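PDB 3GO6: ribokinase RBSK from Mycobacterium tuberculosis, which probably catalyses the magnesium-dependent transfer of a phosphoryl group from ATP to O-5 of D-ribose, yielding D-ribose 5-phosphate. Local coordinates for residues A[25-30]-A[150-155]. Numbering follows the deposited sequence.
Sequences VGSVNM and QLEIPV. With RIB (alpha-D-ribofuranose), chain C.
The ribose pocket of this PfkB-family kinase is walled in part by Asn29 and Glu152, which meet where the start of strand 29-35, and the short link that leads into it from strand 21-25, pass the loop following strand 146-149. Glu152 OE1 accepts two hydrogen bonds from the facing segment. Ser27 OG, 2.7 Å from OE1, comes from above the carboxylate plane, whereas Asn29 ND2 reaches OE1 on its syn side at 3.1 Å, close to that plane. An extended chain (chi2 -177°) carries the carboxylate to the sugar, where the anomeric hydroxyl O1 donates to OE2 over 2.5 Å. Asn29 ND2 also gives an almost straight bond to ribose O2 (3.0 Å, 170°), so one amide nitrogen serves protein and substrate together. On the Gln150 side of Ser27, a water joins Ser27 OG, Gln150 OE1 and Glu152 N; Gln150 NE2 is hydrogen-bonded instead to Gln62 OE1. Next to this, Ile153 lays CG2 against the Gly26 carbonyl carbon (3.5 Å) and CD1 against Val25 CG1 (3.8 Å). The two bonds to OE1 probably help to fix the rotation of the buried carboxylate, with OE2 facing the sugar, and its negative charge is probably eased by these donors and by nearby Lys58.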
ATOM      1  N   VAL A  25      -9.656 -22.176  -8.340  1.00 14.59           N
ATOM      2  CA  VAL A  25     -10.630 -21.133  -8.657  1.00 14.86           C
ATOM      3  C   VAL A  25     -10.510 -20.116  -7.523  1.00 14.81           C
ATOM      4  O   VAL A  25     -10.809 -20.423  -6.364  1.00 15.05           O
ATOM      5  CB  VAL A  25     -12.085 -21.700  -8.772  1.00 14.66           C
ATOM      6  CG1 VAL A  25     -13.124 -20.564  -8.910  1.00 16.78           C
ATOM      7  CG2 VAL A  25     -12.213 -22.656  -9.968  1.00 13.95           C
ATOM      8  N   GLY A  26     -10.029 -18.920  -7.839  1.00 14.35           N
ATOM      9  CA  GLY A  26      -9.691 -17.980  -6.769  1.00 13.90           C
ATOM     10  C   GLY A  26      -9.148 -16.666  -7.255  1.00 13.94           C
ATOM     11  O   GLY A  26      -9.374 -16.274  -8.418  1.00 14.25           O
ATOM     12  N   SER A  27      -8.435 -15.979  -6.366  1.00 13.09           N
ATOM     13  CA  SER A  27      -8.106 -14.585  -6.570  1.00 12.72           C
ATOM     14  C   SER A  27      -6.673 -14.348  -7.016  1.00 12.15           C
ATOM     15  O   SER A  27      -5.770 -15.151  -6.754  1.00 11.42           O
ATOM     16  CB  SER A  27      -8.335 -13.826  -5.266  1.00 13.09           C
ATOM     17  OG  SER A  27      -7.616 -14.494  -4.252  1.00 14.69           O
ATOM     18  N   VAL A  28      -6.479 -13.225  -7.691  1.00 11.29           N
ATOM     19  CA  VAL A  28      -5.156 -12.799  -8.140  1.00 11.71           C
ATOM     20  C   VAL A  28      -5.077 -11.292  -7.896  1.00 12.16           C
ATOM     21  O   VAL A  28      -5.948 -10.538  -8.329  1.00 11.80           O
ATOM     22  CB  VAL A  28      -4.860 -13.223  -9.635  1.00 12.06           C
ATOM     23  CG1 VAL A  28      -5.970 -12.716 -10.624  1.00 12.09           C
ATOM     24  CG2 VAL A  28      -3.431 -12.799 -10.079  1.00 10.56           C
ATOM     25  N   ASN A  29      -4.040 -10.863  -7.168  1.00 11.64           N
ATOM     26  CA  ASN A  29      -3.911  -9.485  -6.696  1.00 12.32           C
ATOM     27  C   ASN A  29      -2.496  -9.042  -6.975  1.00 12.26           C
ATOM     28  O   ASN A  29      -1.590  -9.868  -6.951  1.00 12.85           O
ATOM     29  CB  ASN A  29      -4.076  -9.398  -5.153  1.00 12.17           C
ATOM     30  CG  ASN A  29      -5.422  -9.890  -4.661  1.00 14.11           C
ATOM     31  OD1 ASN A  29      -6.452  -9.595  -5.254  1.00 13.85           O
ATOM     32  ND2 ASN A  29      -5.416 -10.659  -3.558  1.00 12.12           N
ATOM     33  N   MET A  30      -2.287  -7.751  -7.202  1.00 12.51           N
ATOM     34  CA  MET A  30      -0.930  -7.194  -7.061  1.00 12.61           C
ATOM     35  C   MET A  30      -0.669  -6.868  -5.572  1.00 12.84           C
ATOM     36  O   MET A  30      -1.492  -6.221  -4.935  1.00 12.02           O
ATOM     37  CB  MET A  30      -0.767  -5.947  -7.937  1.00 13.04           C
ATOM     38  CG  MET A  30       0.667  -5.417  -7.971  1.00 14.25           C
ATOM     39  SD  MET A  30       1.793  -6.484  -8.895  1.00 17.97           S
ATOM     40  CE  MET A  30       1.094  -6.431 -10.566  1.00 18.53           C
ATOM     41  N   GLN A 150     -10.720 -20.527  -2.554  1.00 13.96           N
ATOM     42  CA  GLN A 150     -10.646 -19.690  -1.341  1.00 14.44           C
ATOM     43  C   GLN A 150     -11.738 -18.644  -1.455  1.00 15.24           C
ATOM     44  O   GLN A 150     -12.526 -18.677  -2.401  1.00 15.88           O
ATOM     45  CB  GLN A 150      -9.273 -18.990  -1.137  1.00 13.76           C
ATOM     46  CG  GLN A 150      -8.063 -19.739  -1.732  1.00 14.04           C
ATOM     47  CD  GLN A 150      -8.029 -19.656  -3.272  1.00 13.47           C
ATOM     48  OE1 GLN A 150      -8.506 -18.681  -3.852  1.00 14.28           O
ATOM     49  NE2 GLN A 150      -7.473 -20.678  -3.919  1.00 12.49           N
ATOM     50  N   LEU A 151     -11.787 -17.724  -0.492  1.00 15.04           N
ATOM     51  CA  LEU A 151     -12.980 -16.917  -0.306  1.00 15.60           C
ATOM     52  C   LEU A 151     -12.818 -15.417  -0.567  1.00 15.57           C
ATOM     53  O   LEU A 151     -13.649 -14.620  -0.100  1.00 15.53           O
ATOM     54  CB  LEU A 151     -13.587 -17.192   1.090  1.00 15.05           C
ATOM     55  CG  LEU A 151     -13.742 -18.663   1.539  1.00 17.40           C
ATOM     56  CD1 LEU A 151     -14.322 -18.755   2.949  1.00 16.77           C
ATOM     57  CD2 LEU A 151     -14.601 -19.464   0.566  1.00 19.83           C
ATOM     58  N   GLU A 152     -11.789 -15.014  -1.326  1.00 15.94           N
ATOM     59  CA  GLU A 152     -11.707 -13.604  -1.756  1.00 17.01           C
ATOM     60  C   GLU A 152     -12.612 -13.336  -2.967  1.00 17.42           C
ATOM     61  O   GLU A 152     -13.055 -12.200  -3.190  1.00 18.36           O
ATOM     62  CB  GLU A 152     -10.268 -13.176  -2.077  1.00 17.07           C
ATOM     63  CG  GLU A 152      -9.262 -13.363  -0.912  1.00 16.57           C
ATOM     64  CD  GLU A 152      -7.852 -12.849  -1.276  1.00 19.88           C
ATOM     65  OE1 GLU A 152      -7.593 -12.521  -2.473  1.00 20.86           O
ATOM     66  OE2 GLU A 152      -7.013 -12.738  -0.360  1.00 19.09           O
ATOM     67  N   ILE A 153     -12.866 -14.381  -3.748  1.00 16.49           N
ATOM     68  CA  ILE A 153     -13.858 -14.343  -4.814  1.00 16.44           C
ATOM     69  C   ILE A 153     -15.263 -14.538  -4.164  1.00 17.90           C
ATOM     70  O   ILE A 153     -15.349 -14.925  -2.994  1.00 17.92           O
ATOM     71  CB  ILE A 153     -13.578 -15.480  -5.829  1.00 16.37           C
ATOM     72  CG1 ILE A 153     -13.597 -16.861  -5.121  1.00 15.28           C
ATOM     73  CG2 ILE A 153     -12.229 -15.236  -6.533  1.00 14.42           C
ATOM     74  CD1 ILE A 153     -13.634 -18.074  -6.072  1.00 15.71           C
ATOM     75  N   PRO A 154     -16.356 -14.280  -4.917  1.00 18.86           N
ATOM     76  CA  PRO A 154     -17.697 -14.528  -4.363  1.00 19.41           C
ATOM     77  C   PRO A 154     -17.846 -15.965  -3.855  1.00 19.90           C
ATOM     78  O   PRO A 154     -17.463 -16.911  -4.550  1.00 19.41           O
ATOM     79  CB  PRO A 154     -18.623 -14.288  -5.564  1.00 19.83           C
ATOM     80  CG  PRO A 154     -17.852 -13.272  -6.418  1.00 19.60           C
ATOM     81  CD  PRO A 154     -16.414 -13.744  -6.299  1.00 18.90           C
ATOM     82  N   VAL A 155     -18.386 -16.134  -2.648  1.00 20.32           N
ATOM     83  CA  VAL A 155     -18.581 -17.494  -2.126  1.00 21.17           C
ATOM     84  C   VAL A 155     -19.486 -18.315  -3.058  1.00 21.21           C
ATOM     85  O   VAL A 155     -19.270 -19.510  -3.240  1.00 21.30           O
ATOM     86  CB  VAL A 155     -19.062 -17.522  -0.643  1.00 21.54           C
ATOM     87  CG1 VAL A 155     -19.159 -18.975  -0.149  1.00 22.99           C
ATOM     88  CG2 VAL A 155     -18.070 -16.771   0.240  1.00 21.93           C
TER
HETATM   89  O5  RIB C 305      -1.909 -15.296   1.532  1.00 20.44           O
HETATM   90  C5  RIB C 305      -1.258 -14.094   1.061  1.00 21.84           C
HETATM   91  C4  RIB C 305      -2.079 -13.505  -0.101  1.00 19.40           C
HETATM   92  O4  RIB C 305      -3.310 -12.982   0.437  1.00 19.95           O
HETATM   93  C3  RIB C 305      -1.414 -12.315  -0.770  1.00 18.03           C
HETATM   94  O3  RIB C 305      -0.696 -12.639  -1.987  1.00 15.22           O
HETATM   95  C2  RIB C 305      -2.548 -11.332  -0.993  1.00 16.98           C
HETATM   96  O2  RIB C 305      -2.734 -11.036  -2.382  1.00 17.87           O
HETATM   97  C1  RIB C 305      -3.802 -11.922  -0.365  1.00 17.44           C
HETATM   98  O1  RIB C 305      -4.684 -12.482  -1.346  1.00 15.84           O
HETATM   99  O   HOH W   1      -9.798 -16.338  -3.349  1.00 16.66           O
HETATM  100  O   HOH W   2      -8.850 -10.633  -4.223  1.00 21.66           O